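Local coordinates for NAD(P)H-flavin oxidoreductase (Staphylococcus epidermidis ATCC 12228, PDB 3GBH), which probably uses a bound flavin mononucleotide to oxidise NAD(P)H, as an FMN-dependent oxidoreductase of the nitroreductase family, at residues S20-D25 with D160-G165; Y28-E33 with T81-L86. All blocks are in the same frame, centred on the assembly; numbering follows the deposited sequence.

In the fold
Both contacts are largely buried, and both reach the same antiparallel sheet. Contact 1 sets the loop after helix 11-17 against strand 160-164, outermost within this chain, and forms part of an FMN pocket. Contact 2 sets the lead-in to helix 32-42 against the start of the inner strand 84-91, with no FMN contact. Their centres lie about 12 Å apart, and residues 28-33 and 81-86 are nested in the chain loop closed by contact 1. The two meet where Phe24 N probably bonds to Thr81 OG1. Chemistry differs: contact 1 joins one backbone hydrogen bond and side-chain packing to bonds with FMN, whereas contact 2 has one serine hydroxyl bond, a small apolar patch and bridging waters.

Contact 1. Residues S20-D25 with D160-G165; sequences SVKVFD and DTNPIG. With FMN (flavin mononucleotide), chain H.
The FMN pocket brings the loop of Ser20 and Val21 against strand 160-164, outermost in the sheet of this chain. Val21 N donates to Thr161 O at 3.1 Å, from above the carbonyl plane, 36° out of it. Ser20 CA adds a C-H contact to the same oxygen, so Thr161 O receives two neighbouring groups of the loop.

Side-chain packing flanks this bond. Val21 CG2 lies 3.5 Å from Asp160 CB, and the two side chains cross at about a right angle. The Phe24 ring lays its edge against a carbonyl oxygen of the strand, with Phe24 CE1 3.4 Å from Asp160 O. Val21 CG1 sits over one face of that ring, offset toward the rim. On the other side of the strand, Thr161 packs on helix 132-156.

As in other flavoproteins of the nitroreductase family, the loop holds the phosphate and the strand runs on beside the flavin. Ser20 N donates almost straight to FMN O1P (2.9 Å, 174°). Ser20 OG donates to FMN O2P at 2.7 Å; its chi1 of -73° sets the hydroxyl beside its own backbone N, and the two donors share the phosphate. Arg18 and Arg203 also bond to the FMN.

Lys22 reaches the other end of the cofactor. Beyond CG its chain is extended, and NZ donates to FMN O2 at 2.7 Å. This positive end would probably draw electron density toward the pyrimidine side of the flavin. Its CG passes Asn162 OD1, which is bonded to Gln78 of helix 76-81. Asn162 ND2 lies 3.4 Å from FMN N1. Pro163 CG rests 3.6 Å from FMN C9 of the dimethylbenzene ring, while its ring also packs on Pro46 of the second subunit.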
loop_
_atom_site.group_PDB
_atom_site.type_symbol
_atom_site.label_atom_id
_atom_site.label_comp_id
_atom_site.label_asym_id
_atom_site.label_seq_id
_atom_site.Cartn_x
_atom_site.Cartn_y
_atom_site.Cartn_z
ATOM N N SER B 20 16.428 10.185 -21.998
ATOM C CA SER B 20 17.036 11.105 -22.967
ATOM C C SER B 20 17.196 10.421 -24.318
ATOM O O SER B 20 18.094 9.604 -24.524
ATOM C CB SER B 20 18.405 11.601 -22.485
ATOM O OG SER B 20 18.265 12.525 -21.418
ATOM N N VAL B 21 16.341 10.799 -25.250
ATOM C CA VAL B 21 16.437 10.362 -26.628
ATOM C C VAL B 21 17.258 11.423 -27.350
ATOM O O VAL B 21 16.995 12.608 -27.194
ATOM C CB VAL B 21 15.022 10.237 -27.235
ATOM C CG1 VAL B 21 15.067 10.127 -28.730
ATOM C CG2 VAL B 21 14.303 9.053 -26.600
ATOM N N LYS B 22 18.259 10.989 -28.109
ATOM C CA LYS B 22 19.175 11.899 -28.816
ATOM C C LYS B 22 19.070 11.887 -30.352
ATOM O O LYS B 22 19.682 12.721 -31.019
ATOM C CB LYS B 22 20.609 11.592 -28.353
ATOM C CG LYS B 22 20.700 11.676 -26.828
ATOM C CD LYS B 22 22.089 11.729 -26.291
ATOM C CE LYS B 22 22.031 11.788 -24.766
ATOM N NZ LYS B 22 23.373 12.108 -24.213
ATOM N N VAL B 23 18.291 10.953 -30.900
ATOM C CA VAL B 23 18.052 10.863 -32.336
ATOM C C VAL B 23 16.526 10.799 -32.552
ATOM O O VAL B 23 15.864 9.861 -32.107
ATOM C CB VAL B 23 18.732 9.622 -32.927
ATOM C CG1 VAL B 23 18.594 9.586 -34.435
ATOM C CG2 VAL B 23 20.212 9.595 -32.522
ATOM N N PHE B 24 15.994 11.822 -33.210
ATOM C CA PHE B 24 14.580 11.949 -33.492
ATOM C C PHE B 24 14.311 11.772 -34.984
ATOM O O PHE B 24 15.235 11.793 -35.810
ATOM C CB PHE B 24 14.086 13.327 -33.074
ATOM C CG PHE B 24 14.376 13.657 -31.650
ATOM C CD1 PHE B 24 13.456 13.357 -30.658
ATOM C CD2 PHE B 24 15.577 14.268 -31.291
ATOM C CE1 PHE B 24 13.724 13.658 -29.330
ATOM C CE2 PHE B 24 15.851 14.575 -29.943
ATOM C CZ PHE B 24 14.922 14.272 -28.977
ATOM N N ASP B 25 13.037 11.568 -35.306
ATOM C CA ASP B 25 12.582 11.484 -36.668
ATOM C C ASP B 25 12.628 12.901 -37.275
ATOM O O ASP B 25 11.869 13.814 -36.917
ATOM C CB ASP B 25 11.191 10.840 -36.721
ATOM C CG ASP B 25 10.648 10.692 -38.143
ATOM O OD1 ASP B 25 11.238 11.250 -39.096
ATOM O OD2 ASP B 25 9.605 10.033 -38.296
ATOM N N ASP B 160 9.379 12.218 -27.163
ATOM C CA ASP B 160 10.531 12.093 -26.303
ATOM C C ASP B 160 11.314 13.375 -26.301
ATOM O O ASP B 160 11.142 14.216 -27.184
ATOM C CB ASP B 160 11.388 10.924 -26.735
ATOM C CG ASP B 160 10.791 9.591 -26.287
ATOM O OD1 ASP B 160 10.902 9.284 -25.069
ATOM O OD2 ASP B 160 10.191 8.875 -27.128
ATOM N N THR B 161 12.160 13.521 -25.292
ATOM C CA THR B 161 12.963 14.706 -25.104
ATOM C C THR B 161 14.392 14.373 -24.694
ATOM O O THR B 161 14.699 13.228 -24.328
ATOM C CB THR B 161 12.379 15.621 -24.016
ATOM O OG1 THR B 161 12.285 14.899 -22.787
ATOM C CG2 THR B 161 11.015 16.184 -24.448
ATOM N N ASN B 162 15.229 15.400 -24.742
ATOM C CA ASN B 162 16.623 15.348 -24.248
ATOM C C ASN B 162 16.921 16.705 -23.661
ATOM O O ASN B 162 16.988 17.715 -24.404
ATOM C CB ASN B 162 17.597 15.009 -25.377
ATOM C CG ASN B 162 19.083 14.965 -24.942
ATOM O OD1 ASN B 162 19.946 15.136 -25.778
ATOM N ND2 ASN B 162 19.371 14.709 -23.662
ATOM N N PRO B 163 17.045 16.773 -22.324
ATOM C CA PRO B 163 17.468 18.057 -21.741
ATOM C C PRO B 163 18.930 18.284 -22.005
ATOM O O PRO B 163 19.713 17.339 -21.980
ATOM C CB PRO B 163 17.147 17.896 -20.255
ATOM C CG PRO B 163 17.225 16.421 -20.006
ATOM C CD PRO B 163 16.815 15.746 -21.293
ATOM N N ILE B 164 19.294 19.539 -22.267
ATOM C CA ILE B 164 20.592 19.883 -22.799
ATOM C C ILE B 164 21.083 21.150 -22.090
ATOM O O ILE B 164 20.363 22.155 -22.032
ATOM C CB ILE B 164 20.524 20.075 -24.357
ATOM C CG1 ILE B 164 20.298 18.722 -25.052
ATOM C CG2 ILE B 164 21.801 20.704 -24.912
ATOM C CD1 ILE B 164 19.962 18.758 -26.530
ATOM N N GLY B 165 22.288 21.062 -21.516
ATOM C CA GLY B 165 22.952 22.178 -20.861
ATOM C C GLY B 165 24.204 22.552 -21.620
ATOM O O GLY B 165 24.749 23.622 -21.423
HETATM N N1 FMN H . 22.572 15.206 -22.745
HETATM C C2 FMN H . 23.257 15.512 -23.913
HETATM O O2 FMN H . 23.355 14.694 -24.834
HETATM N N3 FMN H . 23.852 16.739 -24.036
HETATM C C4 FMN H . 23.763 17.688 -23.014
HETATM O O4 FMN H . 24.321 18.792 -23.158
HETATM C C4A FMN H . 23.094 17.372 -21.843
HETATM N N5 FMN H . 23.012 18.264 -20.788
HETATM C C5A FMN H . 22.080 18.075 -19.789
HETATM C C6 FMN H . 21.729 19.122 -18.919
HETATM C C7 FMN H . 20.793 18.930 -17.925
HETATM C C7M FMN H . 20.431 20.059 -16.998
HETATM C C8 FMN H . 20.202 17.671 -17.771
HETATM C C8M FMN H . 19.174 17.389 -16.719
HETATM C C9 FMN H . 20.549 16.639 -18.624
HETATM C C9A FMN H . 21.481 16.815 -19.652
HETATM N N10 FMN H . 21.824 15.780 -20.535
HETATM C C10 FMN H . 22.500 16.109 -21.710
HETATM C "C1'" FMN H . 21.132 14.435 -20.457
HETATM C "C2'" FMN H . 21.748 13.668 -19.286
HETATM O "O2'" FMN H . 23.009 13.129 -19.644
HETATM C "C3'" FMN H . 20.783 12.560 -18.851
HETATM O "O3'" FMN H . 19.614 13.150 -18.339
HETATM C "C4'" FMN H . 21.362 11.596 -17.815
HETATM O "O4'" FMN H . 22.451 10.881 -18.400
HETATM C "C5'" FMN H . 20.282 10.632 -17.332
HETATM O "O5'" FMN H . 19.790 9.862 -18.422
HETATM P P FMN H . 18.232 9.875 -18.777
HETATM O O1P FMN H . 17.969 8.960 -19.937
HETATM O O2P FMN H . 17.842 11.298 -19.052
HETATM O O3P FMN H . 17.430 9.409 -17.585
#

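Contact 2. Residues Y28-E33 with T81-L86; sequences YKIPRE and TSSAML
Ser83 OG donates to Tyr28 O at 2.7 Å. The hydroxyl approaches from above the carbonyl plane, 44° out of it. A chi1 of -69° sets OG beside the backbone N of Ser83. Ser83 OG also lies at the edge of the Tyr28 ring, 3.6 Å from Tyr28 CD1. Beside this bond, Ile30 CG1 packs on Ser83 CB at 3.7 Å.

Three waters fill in around these groups. Lys29 bends at chi2 (-61°), and NZ donates to water 1 and water 2. Water 1 also lies 2.8 Å from Thr81 O and near Tyr28 O. Water 2 lies 2.7 Å from Ser83 O. Water 3 links Ile30 N to the same carbonyl.

Further out, Tyr28 OH bonds to Tyr159 OH, and Lys65 NZ bonds to Ser82 O. Ile30 also touches Ile191 of strand 183-192 and Met35 of helix 32-42. Pro31 occupies the N-cap position of that helix. Ser82 is the first residue past helix 76-81, and its OG bonds back to Leu79 O. Where strand 84-91 begins, Ser83 and Ala84 both face Ile191, a classic beta bulge.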
loop_
_atom_site.group_PDB
_atom_site.type_symbol
_atom_site.label_atom_id
_atom_site.label_comp_id
_atom_site.label_asym_id
_atom_site.label_seq_id
_atom_site.Cartn_x
_atom_site.Cartn_y
_atom_site.Cartn_z
ATOM N N TYR B 28 9.355 14.240 -38.886
ATOM C CA TYR B 28 8.167 14.391 -38.081
ATOM C C TYR B 28 8.181 15.775 -37.451
ATOM O O TYR B 28 9.159 16.145 -36.795
ATOM C CB TYR B 28 8.121 13.333 -36.976
ATOM C CG TYR B 28 6.878 13.478 -36.196
ATOM C CD1 TYR B 28 6.836 14.303 -35.095
ATOM C CD2 TYR B 28 5.709 12.861 -36.607
ATOM C CE1 TYR B 28 5.667 14.504 -34.407
ATOM C CE2 TYR B 28 4.523 13.043 -35.912
ATOM C CZ TYR B 28 4.511 13.876 -34.810
ATOM O OH TYR B 28 3.365 14.104 -34.081
ATOM N N LYS B 29 7.100 16.530 -37.635
ATOM C CA LYS B 29 6.956 17.814 -36.981
ATOM C C LYS B 29 5.683 17.822 -36.122
ATOM O O LYS B 29 4.630 17.293 -36.514
ATOM C CB LYS B 29 6.949 18.955 -37.996
ATOM C CG LYS B 29 8.207 19.049 -38.898
ATOM C CD LYS B 29 9.529 19.289 -38.127
ATOM C CE LYS B 29 10.771 19.042 -39.015
ATOM N NZ LYS B 29 12.042 19.037 -38.233
ATOM N N ILE B 30 5.805 18.397 -34.940
ATOM C CA ILE B 30 4.736 18.436 -33.948
ATOM C C ILE B 30 3.735 19.523 -34.312
ATOM O O ILE B 30 4.114 20.670 -34.459
ATOM C CB ILE B 30 5.313 18.685 -32.555
ATOM C CG1 ILE B 30 6.233 17.508 -32.153
ATOM C CG2 ILE B 30 4.198 18.866 -31.533
ATOM C CD1 ILE B 30 6.996 17.737 -30.873
ATOM N N PRO B 31 2.444 19.180 -34.443
ATOM C CA PRO B 31 1.479 20.240 -34.779
ATOM C C PRO B 31 1.412 21.304 -33.692
ATOM O O PRO B 31 1.629 20.992 -32.529
ATOM C CB PRO B 31 0.142 19.483 -34.902
ATOM C CG PRO B 31 0.508 18.023 -34.984
ATOM C CD PRO B 31 1.795 17.872 -34.259
ATOM N N ARG B 32 1.126 22.556 -34.049
ATOM C CA ARG B 32 1.072 23.620 -33.014
ATOM C C ARG B 32 0.091 23.385 -31.896
ATOM O O ARG B 32 0.415 23.670 -30.764
ATOM C CB ARG B 32 0.832 25.009 -33.591
ATOM C CG ARG B 32 2.118 25.574 -34.096
ATOM C CD ARG B 32 2.133 27.069 -34.305
ATOM N NE ARG B 32 3.323 27.455 -35.065
ATOM C CZ ARG B 32 3.615 28.704 -35.383
ATOM N NH1 ARG B 32 2.793 29.694 -35.047
ATOM N NH2 ARG B 32 4.720 28.959 -36.063
ATOM N N GLU B 33 -1.075 22.835 -32.218
ATOM C CA GLU B 33 -2.135 22.562 -31.228
ATOM C C GLU B 33 -1.562 21.670 -30.150
ATOM O O GLU B 33 -1.764 21.880 -28.963
ATOM C CB GLU B 33 -3.373 21.907 -31.913
ATOM C CG GLU B 33 -4.707 21.930 -31.100
ATOM C CD GLU B 33 -5.919 21.267 -31.853
ATOM O OE1 GLU B 33 -5.860 21.112 -33.108
ATOM O OE2 GLU B 33 -6.940 20.921 -31.184
ATOM N N THR B 81 17.793 16.873 -35.822
ATOM C CA THR B 81 16.736 15.890 -36.018
ATOM C C THR B 81 15.430 16.221 -35.270
ATOM O O THR B 81 14.357 15.747 -35.651
ATOM C CB THR B 81 17.234 14.478 -35.704
ATOM O OG1 THR B 81 17.499 14.358 -34.301
ATOM C CG2 THR B 81 18.522 14.148 -36.514
ATOM N N SER B 82 15.530 17.021 -34.216
ATOM C CA SER B 82 14.391 17.345 -33.365
ATOM C C SER B 82 13.243 18.054 -34.095
ATOM O O SER B 82 13.454 18.827 -35.064
ATOM C CB SER B 82 14.840 18.227 -32.187
ATOM O OG SER B 82 15.298 19.491 -32.623
ATOM N N SER B 83 12.027 17.812 -33.621
ATOM C CA SER B 83 10.890 18.580 -34.120
ATOM C C SER B 83 11.055 20.045 -33.722
ATOM O O SER B 83 10.685 20.937 -34.466
ATOM C CB SER B 83 9.584 18.019 -33.576
ATOM O OG SER B 83 9.336 16.742 -34.139
ATOM N N ALA B 84 11.593 20.266 -32.517
ATOM C CA ALA B 84 11.899 21.600 -32.052
ATOM C C ALA B 84 13.007 21.493 -31.017
ATOM O O ALA B 84 13.091 20.478 -30.296
ATOM C CB ALA B 84 10.621 22.263 -31.412
HETATM N N MSE B 85 13.836 22.537 -30.935
HETATM C CA MSE B 85 14.720 22.733 -29.784
HETATM C C MSE B 85 14.130 23.835 -28.917
HETATM O O MSE B 85 14.102 25.007 -29.312
HETATM C CB MSE B 85 16.115 23.128 -30.239
HETATM C CG MSE B 85 17.105 23.349 -29.092
HETATM SE SE MSE B 85 17.489 21.737 -28.067
HETATM C CE MSE B 85 18.708 20.919 -29.319
ATOM N N LEU B 86 13.665 23.458 -27.738
ATOM C CA LEU B 86 13.104 24.399 -26.788
ATOM C C LEU B 86 14.272 24.997 -26.026
ATOM O O LEU B 86 15.090 24.255 -25.520
ATOM C CB LEU B 86 12.157 23.692 -25.825
ATOM C CG LEU B 86 11.078 22.786 -26.431
ATOM C CD1 LEU B 86 10.133 22.264 -25.353
ATOM C CD2 LEU B 86 10.301 23.508 -27.509
HETATM O O HOH W 1 11.965 16.780 -36.763
HETATM O O HOH W 2 12.096 21.394 -36.738
HETATM O O HOH W 3 7.840 20.781 -34.851
#